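Replication protein A (Methanococcus maripaludis, PDB 3E0E) probably binds DNA, the part described here being one OB-fold domain of a longer, multidomain replication protein. Local coordinates at residues N2-E7 with L44-G49; S13-A18 with E71-V76; E19-Y24 with V64-I69; G49-T54 with L83-D88. All blocks are in the same frame, centred on the assembly; numbering follows the deposited sequence.

Contact 1: residues N2-E7 with L44-G49; sequences NYKISE and LKDDTG
The carboxylate of D46 takes the backbone of I5 at one oxygen and T48 at the other. I5 N donates to the syn lone pair of OD2 (2.8 Å, N-H...O 168°), while T48 N and T48 OG1 both reach OD1 from one face of the plane, the amide at 2.7 Å in an Asx turn. The opposite face is covered by I5, whose CG1 comes within 3.3 Å of D46 OD2; I5 CD1 goes on to G49 O at 3.4 Å. T48 OG1, besides donating to D46 OD1, accepts from S6 N at 3.0 Å. A chi1 of 63° places D46 CG between the backbone N and the carbonyl carbon, turning the carboxylate back over the turn that follows. Farther out K4 bends at chi2 and crosses D47, making a weak salt bridge from NZ to OD2 (3.4 Å), backed by a water linking K4 NZ to D47 N. The 46-49 turn, closed by D46 N to G49 O, connects strands 37-46 and 49-56 in a beta hairpin, and the N-terminal arm lies against it; I5 continues inward onto I16 of strand 12-29, with which the arm also pairs through Y3 and T15.

Contact 2: residues S13-A18 with E71-V76; sequences SGTINA and EVSGYV
T15 OG1 donates to S73 OG across the two strands, 2.7 Å apart. Both hydroxyls stand beside their own backbone N (chi1 -56° for T15, -59° for S73), which brings them together over this non-hydrogen-bonded pair. The methyl of T15 goes the other way along the strand, CG2 resting 3.5 Å from E71 CG. The next pair on that face is N17 with E71; the two side chains run alongside each other with amide and carboxylate planes nearly perpendicular, and N17 OD1 rests on the aliphatic part of E71, nearest CG at 3.5 Å. At the far end S13 OG lies in the plane of the Y75 ring and touches its edge at CD1 (3.0 Å), a tight approach, while the ring's own hydroxyl is bonded to N11 OD1.

This is the antiparallel pairing of the first and fourth strands of an OB-fold barrel, 12-29 with 69-78. G14 with G74 and I16 with V72 are its hydrogen-bonded pairs, each joined by two N-H...O bonds; V72 N to I16 O is the straightest at 172°. I16 and V72 project together into the interior as neighbours, CG1 of I16 4.1 Å from CB of V72. Around them I5 and L8 press on I16, and L44 packs on V72 and A18. On their outer edges the strands are fixed by further backbone bonds: T15 to Y3 on one side, S73 to D88 and N89 and E71 to G91 on the other.

Contact 3: residues E19-Y24 with V64-I69; sequences EVVTAY and VKKGDI
V20 and V64 meet obliquely: CG1 of V64 faces both methyls of V20, 3.7 Å from CG2 and hardly farther from CG1. K66 runs past the V20 and V21 carbonyls: with CG anti to its backbone N (chi1 171°) the chain stays straight, then chi4 of 56° turns NZ onto V21 O at 2.7 Å. T22 OG1 also donates to that oxygen, but from above the carbonyl plane and off the lone-pair direction, so the lysine has the better geometry. A water takes the K66 ammonium as donor and gives protons to E19 OE1 (2.6 Å) and V20 O, linking the two charges, although K66 NZ and E19 OE1 stay 5.0 Å apart.

The backbones join as an irregular edge to the OB-fold barrel, where the connection from the third strand (49-56) to the fourth (69-78) comes back against the first. V20 N donates to D68 O and G67 N to V20 O, both at 2.8 Å; beyond them E19 and I69 form an antiparallel non-hydrogen-bonded pair, where strand 69-78 begins. Both loop partners belong to a type II turn from K65 to D68, closed by D68 N to K65 O, G67 having positive phi. D68 OD2 accepts K65 N from above the carboxylate plane, while OD1 is bonded to S96 N. On its other edge strand 12-29 makes a classic beta bulge, V21 and T22 both facing F43.

Contact 4: residues G49-T54 with L83-D88; sequences GSIRGT and LEISVD
R52 and E84 run side by side off the same face of the sheet, and NH1 of the arginine donates to E84 OE2 in a salt bridge of 2.8 Å. The bond is not flat: the carboxylate plane stands 59° from that of the guanidinium, and OE2 is met on its syn side but well out of plane. An extended R52 chain (chi1 180°) brings R52 CD as close as 2.9 Å to E84 OE2, a tight fit. The other arm, NH2, is bonded to S41 OG, and CG2 of T54 sits over the centre of one guanidinium face, so contacts from several directions fix the group's rotation.

Along the backbone the donors and acceptors pair off in parallel fashion. I85 N goes to R52 O at 2.9 Å, I85 O receives T54 N, and V87 N goes to T54 O, both of these at 3.0 Å. Where the strands splay apart at the start, a water fills in, accepting from R52 N and donating to L83 O. These are the third and fifth strands of the OB fold, and their parallel pairing is the one that closes its otherwise antiparallel barrel.

Facing the interior, I51 lays CG1 against L83 O (3.3 Å) and its CD1 against the CB atoms of L83 and I85; G53, lacking a side chain, lets I85 CG2 lie 3.6 Å from its CA. S86 OG has a weak hydrogen bond from W56 NE1, while G53 and I51 turn their other backbone edge to L42 and L44 of strand 37-46.

Contact 4 lies nearest the middle of the chain, its centre about 5 Å from the chain's centre, with contact 2 at about 7 Å; both are strand pairings of the barrel, one parallel and one antiparallel, and strands 69-78 and 83-87 pair directly to join them. Contact 3 shares strand 12-29 with contact 2 but meets mostly the connection leading into strand 69-78, so backbone bonds are fewer and a lysine and a water do part of the work. Contact 1 is the surface one, at about 12 Å, built on side-chain carboxylate and hydroxyl bonds to backbone N-H groups. It shares G49 with contact 4, and I5 packs onto I51 there.

Contact 1: residues N2-E7 with L44-G49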
loop_
_atom_site.group_PDB
_atom_site.type_symbol
_atom_site.label_atom_id
_atom_site.label_comp_id
_atom_site.label_asym_id
_atom_site.label_seq_id
_atom_site.Cartn_x
_atom_site.Cartn_y
_atom_site.Cartn_z
ATOM N N ASN A 2 -0.365 -4.101 14.926
ATOM C CA ASN A 2 -0.906 -3.865 13.600
ATOM C C ASN A 2 -1.778 -2.631 13.759
ATOM O O ASN A 2 -2.409 -2.438 14.796
ATOM C CB ASN A 2 -1.726 -5.067 13.137
ATOM C CG ASN A 2 -0.882 -6.318 13.002
ATOM O OD1 ASN A 2 0.150 -6.311 12.328
ATOM N ND2 ASN A 2 -1.311 -7.399 13.644
ATOM N N TYR A 3 -1.802 -1.788 12.738
ATOM C CA TYR A 3 -2.574 -0.561 12.803
ATOM C C TYR A 3 -3.807 -0.545 11.934
ATOM O O TYR A 3 -3.874 -1.220 10.907
ATOM C CB TYR A 3 -1.708 0.619 12.374
ATOM C CG TYR A 3 -0.722 1.099 13.405
ATOM C CD1 TYR A 3 -1.150 1.815 14.519
ATOM C CD2 TYR A 3 0.640 0.888 13.241
ATOM C CE1 TYR A 3 -0.241 2.319 15.439
ATOM C CE2 TYR A 3 1.559 1.390 14.156
ATOM C CZ TYR A 3 1.110 2.109 15.246
ATOM O OH TYR A 3 2.011 2.663 16.121
ATOM N N LYS A 4 -4.789 0.232 12.371
ATOM C CA LYS A 4 -5.992 0.436 11.588
ATOM C C LYS A 4 -5.603 1.711 10.854
ATOM O O LYS A 4 -4.831 2.521 11.377
ATOM C CB LYS A 4 -7.203 0.673 12.492
ATOM C CG LYS A 4 -7.693 -0.577 13.211
ATOM C CD LYS A 4 -8.205 -1.613 12.214
ATOM C CE LYS A 4 -8.798 -2.832 12.904
ATOM N NZ LYS A 4 -9.339 -3.807 11.912
ATOM N N ILE A 5 -6.110 1.893 9.645
ATOM C CA ILE A 5 -5.768 3.071 8.870
ATOM C C ILE A 5 -6.073 4.372 9.608
ATOM O O ILE A 5 -5.343 5.348 9.470
ATOM C CB ILE A 5 -6.487 3.045 7.504
ATOM C CG1 ILE A 5 -5.924 1.893 6.659
ATOM C CG2 ILE A 5 -6.321 4.378 6.791
ATOM C CD1 ILE A 5 -6.659 1.650 5.343
ATOM N N SER A 6 -7.134 4.378 10.412
ATOM C CA SER A 6 -7.500 5.581 11.156
ATOM C C SER A 6 -6.488 5.928 12.247
ATOM O O SER A 6 -6.469 7.053 12.746
ATOM C CB SER A 6 -8.882 5.413 11.789
ATOM O OG SER A 6 -8.890 4.358 12.738
ATOM N N GLU A 7 -5.646 4.967 12.612
ATOM C CA GLU A 7 -4.657 5.189 13.661
ATOM C C GLU A 7 -3.323 5.686 13.123
ATOM O O GLU A 7 -2.458 6.109 13.886
ATOM C CB GLU A 7 -4.437 3.896 14.448
ATOM C CG GLU A 7 -5.718 3.292 14.997
ATOM C CD GLU A 7 -5.479 1.989 15.740
ATOM O OE1 GLU A 7 -4.842 1.081 15.166
ATOM O OE2 GLU A 7 -5.936 1.869 16.897
ATOM N N LEU A 44 -5.937 1.539 -0.618
ATOM C CA LEU A 44 -6.199 0.550 0.419
ATOM C C LEU A 44 -7.297 0.983 1.368
ATOM O O LEU A 44 -7.445 2.166 1.653
ATOM C CB LEU A 44 -4.910 0.316 1.197
ATOM C CG LEU A 44 -3.724 -0.107 0.326
ATOM C CD1 LEU A 44 -2.438 0.061 1.105
ATOM C CD2 LEU A 44 -3.905 -1.546 -0.131
ATOM N N LYS A 45 -8.052 0.016 1.878
ATOM C CA LYS A 45 -9.138 0.327 2.793
ATOM C C LYS A 45 -9.357 -0.757 3.835
ATOM O O LYS A 45 -9.151 -1.935 3.565
ATOM C CB LYS A 45 -10.444 0.510 2.008
ATOM C CG LYS A 45 -11.659 0.791 2.890
ATOM C CD LYS A 45 -12.970 0.824 2.110
ATOM C CE LYS A 45 -13.385 -0.562 1.635
ATOM N NZ LYS A 45 -14.777 -0.576 1.087
ATOM N N ASP A 46 -9.738 -0.348 5.042
ATOM C CA ASP A 46 -10.091 -1.298 6.088
ATOM C C ASP A 46 -11.381 -0.769 6.697
ATOM O O ASP A 46 -11.991 0.132 6.122
ATOM C CB ASP A 46 -8.976 -1.495 7.142
ATOM C CG ASP A 46 -8.634 -0.242 7.931
ATOM O OD1 ASP A 46 -9.402 0.740 7.954
ATOM O OD2 ASP A 46 -7.564 -0.266 8.572
ATOM N N ASP A 47 -11.814 -1.312 7.832
ATOM C CA ASP A 47 -13.069 -0.858 8.421
ATOM C C ASP A 47 -13.029 0.511 9.088
ATOM O O ASP A 47 -14.044 0.968 9.615
ATOM C CB ASP A 47 -13.602 -1.899 9.418
ATOM C CG ASP A 47 -12.635 -2.179 10.554
ATOM O OD1 ASP A 47 -13.011 -2.937 11.477
ATOM O OD2 ASP A 47 -11.504 -1.653 10.530
ATOM N N THR A 48 -11.878 1.179 9.047
ATOM C CA THR A 48 -11.739 2.491 9.676
ATOM C C THR A 48 -11.390 3.625 8.720
ATOM O O THR A 48 -11.477 4.795 9.087
ATOM C CB THR A 48 -10.662 2.476 10.778
ATOM O OG1 THR A 48 -9.365 2.338 10.180
ATOM C CG2 THR A 48 -10.900 1.326 11.741
ATOM N N GLY A 49 -10.980 3.291 7.505
ATOM C CA GLY A 49 -10.635 4.336 6.560
ATOM C C GLY A 49 -9.939 3.830 5.318
ATOM O O GLY A 49 -9.910 2.629 5.056
HETATM O O HOH W 1 -5.613 -2.282 9.102
HETATM O O HOH W 2 -10.499 -3.686 9.078
#

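Contact 2: residues S13-A18 with E71-V76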
loop_
_atom_site.group_PDB
_atom_site.type_symbol
_atom_site.label_atom_id
_atom_site.label_comp_id
_atom_site.label_asym_id
_atom_site.label_seq_id
_atom_site.Cartn_x
_atom_site.Cartn_y
_atom_site.Cartn_z
ATOM N N SER A 13 5.937 4.431 11.119
ATOM C CA SER A 13 6.217 3.233 10.346
ATOM C C SER A 13 5.449 2.097 10.996
ATOM O O SER A 13 5.589 1.845 12.189
ATOM C CB SER A 13 7.715 2.933 10.337
ATOM O OG SER A 13 8.394 3.859 9.506
ATOM N N GLY A 14 4.627 1.417 10.209
ATOM C CA GLY A 14 3.848 0.331 10.758
ATOM C C GLY A 14 3.284 -0.577 9.693
ATOM O O GLY A 14 3.638 -0.480 8.515
ATOM N N THR A 15 2.381 -1.454 10.113
ATOM C CA THR A 15 1.770 -2.409 9.212
ATOM C C THR A 15 0.258 -2.321 9.327
ATOM O O THR A 15 -0.275 -2.123 10.415
ATOM C CB THR A 15 2.202 -3.848 9.577
ATOM O OG1 THR A 15 3.631 -3.939 9.565
ATOM C CG2 THR A 15 1.631 -4.848 8.589
ATOM N N ILE A 16 -0.425 -2.449 8.196
ATOM C CA ILE A 16 -1.883 -2.440 8.177
ATOM C C ILE A 16 -2.319 -3.629 7.337
ATOM O O ILE A 16 -1.603 -4.041 6.423
ATOM C CB ILE A 16 -2.478 -1.156 7.532
ATOM C CG1 ILE A 16 -1.966 -0.992 6.094
ATOM C CG2 ILE A 16 -2.158 0.058 8.393
ATOM C CD1 ILE A 16 -2.664 0.120 5.329
ATOM N N ASN A 17 -3.476 -4.195 7.665
ATOM C CA ASN A 17 -4.025 -5.315 6.909
ATOM C C ASN A 17 -5.219 -4.678 6.232
ATOM O O ASN A 17 -6.209 -4.349 6.887
ATOM C CB ASN A 17 -4.474 -6.443 7.843
ATOM C CG ASN A 17 -3.331 -7.005 8.652
ATOM O OD1 ASN A 17 -2.170 -6.911 8.252
ATOM N ND2 ASN A 17 -3.649 -7.608 9.792
ATOM N N ALA A 18 -5.125 -4.495 4.922
ATOM C CA ALA A 18 -6.183 -3.815 4.202
ATOM C C ALA A 18 -6.537 -4.381 2.843
ATOM O O ALA A 18 -5.736 -5.041 2.191
ATOM C CB ALA A 18 -5.813 -2.344 4.055
ATOM N N GLU A 71 -1.123 -7.441 3.655
ATOM C CA GLU A 71 -0.410 -6.990 4.838
ATOM C C GLU A 71 0.606 -6.025 4.254
ATOM O O GLU A 71 1.529 -6.433 3.553
ATOM C CB GLU A 71 0.311 -8.148 5.518
ATOM C CG GLU A 71 0.922 -7.756 6.849
ATOM C CD GLU A 71 1.509 -8.937 7.592
ATOM O OE1 GLU A 71 1.870 -8.770 8.776
ATOM O OE2 GLU A 71 1.609 -10.028 6.994
ATOM N N VAL A 72 0.419 -4.742 4.535
ATOM C CA VAL A 72 1.291 -3.705 4.007
ATOM C C VAL A 72 2.084 -3.025 5.109
ATOM O O VAL A 72 1.505 -2.435 6.009
ATOM C CB VAL A 72 0.466 -2.622 3.276
ATOM C CG1 VAL A 72 1.385 -1.573 2.705
ATOM C CG2 VAL A 72 -0.379 -3.254 2.176
ATOM N N SER A 73 3.407 -3.102 5.025
ATOM C CA SER A 73 4.274 -2.477 6.015
ATOM C C SER A 73 4.996 -1.325 5.341
ATOM O O SER A 73 5.499 -1.475 4.235
ATOM C CB SER A 73 5.297 -3.485 6.538
ATOM O OG SER A 73 4.653 -4.600 7.125
ATOM N N GLY A 74 5.044 -0.175 5.999
ATOM C CA GLY A 74 5.711 0.951 5.384
ATOM C C GLY A 74 5.767 2.193 6.241
ATOM O O GLY A 74 5.453 2.157 7.430
ATOM N N TYR A 75 6.160 3.294 5.608
ATOM C CA TYR A 75 6.309 4.585 6.263
ATOM C C TYR A 75 5.170 5.496 5.830
ATOM O O TYR A 75 4.897 5.631 4.640
ATOM C CB TYR A 75 7.644 5.202 5.852
ATOM C CG TYR A 75 8.019 6.448 6.610
ATOM C CD1 TYR A 75 8.526 6.369 7.903
ATOM C CD2 TYR A 75 7.879 7.708 6.030
ATOM C CE1 TYR A 75 8.889 7.513 8.602
ATOM C CE2 TYR A 75 8.237 8.860 6.721
ATOM C CZ TYR A 75 8.743 8.752 8.004
ATOM O OH TYR A 75 9.115 9.885 8.688
ATOM N N VAL A 76 4.516 6.126 6.798
ATOM C CA VAL A 76 3.392 7.011 6.524
ATOM C C VAL A 76 3.866 8.450 6.395
ATOM O O VAL A 76 4.614 8.935 7.237
ATOM C CB VAL A 76 2.356 6.915 7.661
ATOM C CG1 VAL A 76 1.159 7.807 7.373
ATOM C CG2 VAL A 76 1.920 5.469 7.829
#

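Contact 3: residues E19-Y24 with V64-I69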
loop_
_atom_site.group_PDB
_atom_site.type_symbol
_atom_site.label_atom_id
_atom_site.label_comp_id
_atom_site.label_asym_id
_atom_site.label_seq_id
_atom_site.Cartn_x
_atom_site.Cartn_y
_atom_site.Cartn_z
ATOM N N GLU A 19 -7.761 -4.083 2.424
ATOM C CA GLU A 19 -8.289 -4.504 1.139
ATOM C C GLU A 19 -7.783 -3.583 0.033
ATOM O O GLU A 19 -7.758 -2.362 0.191
ATOM C CB GLU A 19 -9.821 -4.448 1.179
ATOM C CG GLU A 19 -10.486 -4.504 -0.186
ATOM C CD GLU A 19 -11.971 -4.196 -0.126
ATOM O OE1 GLU A 19 -12.602 -4.134 -1.201
ATOM O OE2 GLU A 19 -12.509 -4.012 0.987
ATOM N N VAL A 20 -7.375 -4.173 -1.083
ATOM C CA VAL A 20 -6.921 -3.391 -2.222
ATOM C C VAL A 20 -8.202 -3.020 -2.974
ATOM O O VAL A 20 -8.839 -3.867 -3.592
ATOM C CB VAL A 20 -5.985 -4.220 -3.133
ATOM C CG1 VAL A 20 -5.589 -3.397 -4.355
ATOM C CG2 VAL A 20 -4.741 -4.643 -2.347
ATOM N N VAL A 21 -8.591 -1.753 -2.880
ATOM C CA VAL A 21 -9.801 -1.260 -3.533
ATOM C C VAL A 21 -9.508 -0.919 -4.984
ATOM O O VAL A 21 -10.377 -1.012 -5.856
ATOM C CB VAL A 21 -10.327 -0.001 -2.829
ATOM C CG1 VAL A 21 -11.574 0.516 -3.542
ATOM C CG2 VAL A 21 -10.626 -0.315 -1.372
ATOM N N THR A 22 -8.275 -0.511 -5.239
ATOM C CA THR A 22 -7.877 -0.167 -6.590
ATOM C C THR A 22 -6.381 -0.340 -6.744
ATOM O O THR A 22 -5.623 -0.175 -5.792
ATOM C CB THR A 22 -8.233 1.292 -6.936
ATOM O OG1 THR A 22 -9.619 1.530 -6.662
ATOM C CG2 THR A 22 -7.970 1.560 -8.411
ATOM N N ALA A 23 -5.972 -0.700 -7.953
ATOM C CA ALA A 23 -4.568 -0.875 -8.282
ATOM C C ALA A 23 -4.409 -0.108 -9.588
ATOM O O ALA A 23 -5.064 -0.424 -10.577
ATOM C CB ALA A 23 -4.251 -2.349 -8.476
ATOM N N TYR A 24 -3.563 0.916 -9.587
ATOM C CA TYR A 24 -3.381 1.722 -10.785
ATOM C C TYR A 24 -2.239 1.235 -11.664
ATOM O O TYR A 24 -1.405 0.443 -11.233
ATOM C CB TYR A 24 -3.175 3.185 -10.391
ATOM C CG TYR A 24 -4.324 3.718 -9.567
ATOM C CD1 TYR A 24 -4.294 3.662 -8.176
ATOM C CD2 TYR A 24 -5.474 4.213 -10.183
ATOM C CE1 TYR A 24 -5.379 4.082 -7.416
ATOM C CE2 TYR A 24 -6.567 4.636 -9.433
ATOM C CZ TYR A 24 -6.514 4.566 -8.049
ATOM O OH TYR A 24 -7.597 4.963 -7.300
ATOM N N VAL A 64 -0.670 -8.131 -7.252
ATOM C CA VAL A 64 -1.760 -7.732 -6.371
ATOM C C VAL A 64 -2.986 -7.485 -7.235
ATOM O O VAL A 64 -2.877 -6.943 -8.335
ATOM C CB VAL A 64 -1.413 -6.443 -5.589
ATOM C CG1 VAL A 64 -2.677 -5.650 -5.280
ATOM C CG2 VAL A 64 -0.717 -6.806 -4.296
ATOM N N LYS A 65 -4.150 -7.882 -6.735
ATOM C CA LYS A 65 -5.388 -7.722 -7.479
ATOM C C LYS A 65 -6.429 -7.030 -6.612
ATOM O O LYS A 65 -6.363 -7.090 -5.383
ATOM C CB LYS A 65 -5.899 -9.100 -7.907
ATOM C CG LYS A 65 -4.816 -9.958 -8.564
ATOM C CD LYS A 65 -5.110 -11.450 -8.468
ATOM C CE LYS A 65 -3.867 -12.273 -8.812
ATOM N NZ LYS A 65 -4.062 -13.739 -8.612
ATOM N N LYS A 66 -7.376 -6.355 -7.252
ATOM C CA LYS A 66 -8.435 -5.684 -6.515
ATOM C C LYS A 66 -9.185 -6.760 -5.746
ATOM O O LYS A 66 -9.477 -7.828 -6.283
ATOM C CB LYS A 66 -9.389 -4.968 -7.471
ATOM C CG LYS A 66 -10.644 -4.424 -6.799
ATOM C CD LYS A 66 -11.532 -3.695 -7.794
ATOM C CE LYS A 66 -12.857 -3.293 -7.161
ATOM N NZ LYS A 66 -12.683 -2.463 -5.932
ATOM N N GLY A 67 -9.485 -6.480 -4.485
ATOM C CA GLY A 67 -10.187 -7.452 -3.670
ATOM C C GLY A 67 -9.255 -8.203 -2.738
ATOM O O GLY A 67 -9.694 -8.751 -1.719
ATOM N N ASP A 68 -7.970 -8.248 -3.080
ATOM C CA ASP A 68 -7.000 -8.930 -2.229
ATOM C C ASP A 68 -6.891 -8.197 -0.905
ATOM O O ASP A 68 -7.013 -6.969 -0.850
ATOM C CB ASP A 68 -5.597 -8.947 -2.853
ATOM C CG ASP A 68 -5.463 -9.918 -4.005
ATOM O OD1 ASP A 68 -6.322 -10.812 -4.148
ATOM O OD2 ASP A 68 -4.472 -9.792 -4.759
ATOM N N ILE A 69 -6.661 -8.956 0.161
ATOM C CA ILE A 69 -6.466 -8.371 1.478
ATOM C C ILE A 69 -4.968 -8.536 1.692
ATOM O O ILE A 69 -4.444 -9.651 1.709
ATOM C CB ILE A 69 -7.260 -9.114 2.563
ATOM C CG1 ILE A 69 -8.748 -9.090 2.203
ATOM C CG2 ILE A 69 -7.037 -8.444 3.914
ATOM C CD1 ILE A 69 -9.642 -9.786 3.190
HETATM O O HOH W 3 -12.085 -4.234 -3.724
#

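Contact 4: residues G49-T54 with L83-D88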
loop_
_atom_site.group_PDB
_atom_site.type_symbol
_atom_site.label_atom_id
_atom_site.label_comp_id
_atom_site.label_asym_id
_atom_site.label_seq_id
_atom_site.Cartn_x
_atom_site.Cartn_y
_atom_site.Cartn_z
ATOM N N GLY A 49 -10.980 3.291 7.505
ATOM C CA GLY A 49 -10.635 4.336 6.560
ATOM C C GLY A 49 -9.939 3.830 5.318
ATOM O O GLY A 49 -9.910 2.629 5.056
ATOM N N SER A 50 -9.375 4.757 4.553
ATOM C CA SER A 50 -8.680 4.413 3.324
ATOM C C SER A 50 -7.408 5.242 3.207
ATOM O O SER A 50 -7.302 6.328 3.782
ATOM C CB SER A 50 -9.581 4.680 2.122
ATOM O OG SER A 50 -9.933 6.050 2.053
ATOM N N ILE A 51 -6.443 4.731 2.453
ATOM C CA ILE A 51 -5.184 5.435 2.277
ATOM C C ILE A 51 -4.501 4.958 1.001
ATOM O O ILE A 51 -4.701 3.822 0.575
ATOM C CB ILE A 51 -4.262 5.175 3.481
ATOM C CG1 ILE A 51 -3.000 6.035 3.385
ATOM C CG2 ILE A 51 -3.896 3.691 3.537
ATOM C CD1 ILE A 51 -2.130 5.960 4.613
ATOM N N ARG A 52 -3.715 5.836 0.391
ATOM C CA ARG A 52 -2.985 5.500 -0.825
ATOM C C ARG A 52 -1.700 4.788 -0.430
ATOM O O ARG A 52 -1.047 5.171 0.535
ATOM C CB ARG A 52 -2.632 6.770 -1.600
ATOM C CG ARG A 52 -1.862 6.531 -2.886
ATOM C CD ARG A 52 -1.195 7.809 -3.351
ATOM N NE ARG A 52 -0.624 7.682 -4.686
ATOM C CZ ARG A 52 0.425 8.373 -5.122
ATOM N NH1 ARG A 52 1.034 9.243 -4.326
ATOM N NH2 ARG A 52 0.865 8.194 -6.360
ATOM N N GLY A 53 -1.354 3.743 -1.172
ATOM C CA GLY A 53 -0.130 3.012 -0.907
ATOM C C GLY A 53 0.743 3.101 -2.140
ATOM O O GLY A 53 0.233 3.008 -3.253
ATOM N N THR A 54 2.046 3.297 -1.961
ATOM C CA THR A 54 2.940 3.389 -3.105
ATOM C C THR A 54 3.983 2.271 -3.127
ATOM O O THR A 54 4.792 2.126 -2.207
ATOM C CB THR A 54 3.650 4.762 -3.161
ATOM O OG1 THR A 54 4.357 4.998 -1.938
ATOM C CG2 THR A 54 2.631 5.874 -3.374
ATOM N N LEU A 83 -2.703 11.534 3.761
ATOM C CA LEU A 83 -1.642 10.620 4.144
ATOM C C LEU A 83 -1.484 9.517 3.113
ATOM O O LEU A 83 -2.426 9.173 2.401
ATOM C CB LEU A 83 -1.940 9.995 5.512
ATOM C CG LEU A 83 -2.002 10.941 6.714
ATOM C CD1 LEU A 83 -2.344 10.145 7.964
ATOM C CD2 LEU A 83 -0.669 11.653 6.883
ATOM N N GLU A 84 -0.275 8.976 3.030
ATOM C CA GLU A 84 0.024 7.891 2.108
ATOM C C GLU A 84 1.033 6.997 2.798
ATOM O O GLU A 84 1.759 7.439 3.688
ATOM C CB GLU A 84 0.643 8.418 0.814
ATOM C CG GLU A 84 -0.106 9.554 0.153
ATOM C CD GLU A 84 0.485 9.913 -1.198
ATOM O OE1 GLU A 84 1.720 9.806 -1.348
ATOM O OE2 GLU A 84 -0.281 10.308 -2.103
ATOM N N ILE A 85 1.079 5.736 2.401
ATOM C CA ILE A 85 2.037 4.830 3.000
ATOM C C ILE A 85 3.009 4.348 1.928
ATOM O O ILE A 85 2.600 3.763 0.919
ATOM C CB ILE A 85 1.325 3.637 3.685
ATOM C CG1 ILE A 85 2.363 2.691 4.291
ATOM C CG2 ILE A 85 0.417 2.918 2.688
ATOM C CD1 ILE A 85 1.781 1.702 5.281
ATOM N N SER A 86 4.291 4.633 2.139
ATOM C CA SER A 86 5.341 4.215 1.217
ATOM C C SER A 86 5.624 2.786 1.639
ATOM O O SER A 86 6.094 2.538 2.749
ATOM C CB SER A 86 6.584 5.087 1.383
ATOM O OG SER A 86 7.530 4.807 0.368
ATOM N N VAL A 87 5.319 1.848 0.753
ATOM C CA VAL A 87 5.475 0.438 1.063
ATOM C C VAL A 87 6.893 -0.098 1.109
ATOM O O VAL A 87 7.666 0.058 0.154
ATOM C CB VAL A 87 4.659 -0.426 0.079
ATOM C CG1 VAL A 87 4.694 -1.883 0.509
ATOM C CG2 VAL A 87 3.229 0.075 0.026
ATOM N N ASP A 88 7.222 -0.722 2.237
ATOM C CA ASP A 88 8.527 -1.349 2.448
ATOM C C ASP A 88 8.373 -2.834 2.134
ATOM O O ASP A 88 9.261 -3.461 1.561
ATOM C CB ASP A 88 8.973 -1.196 3.905
ATOM C CG ASP A 88 9.365 0.226 4.249
ATOM O OD1 ASP A 88 9.330 0.575 5.445
ATOM O OD2 ASP A 88 9.719 0.987 3.324
HETATM O O HOH W 4 -4.477 8.790 0.964
#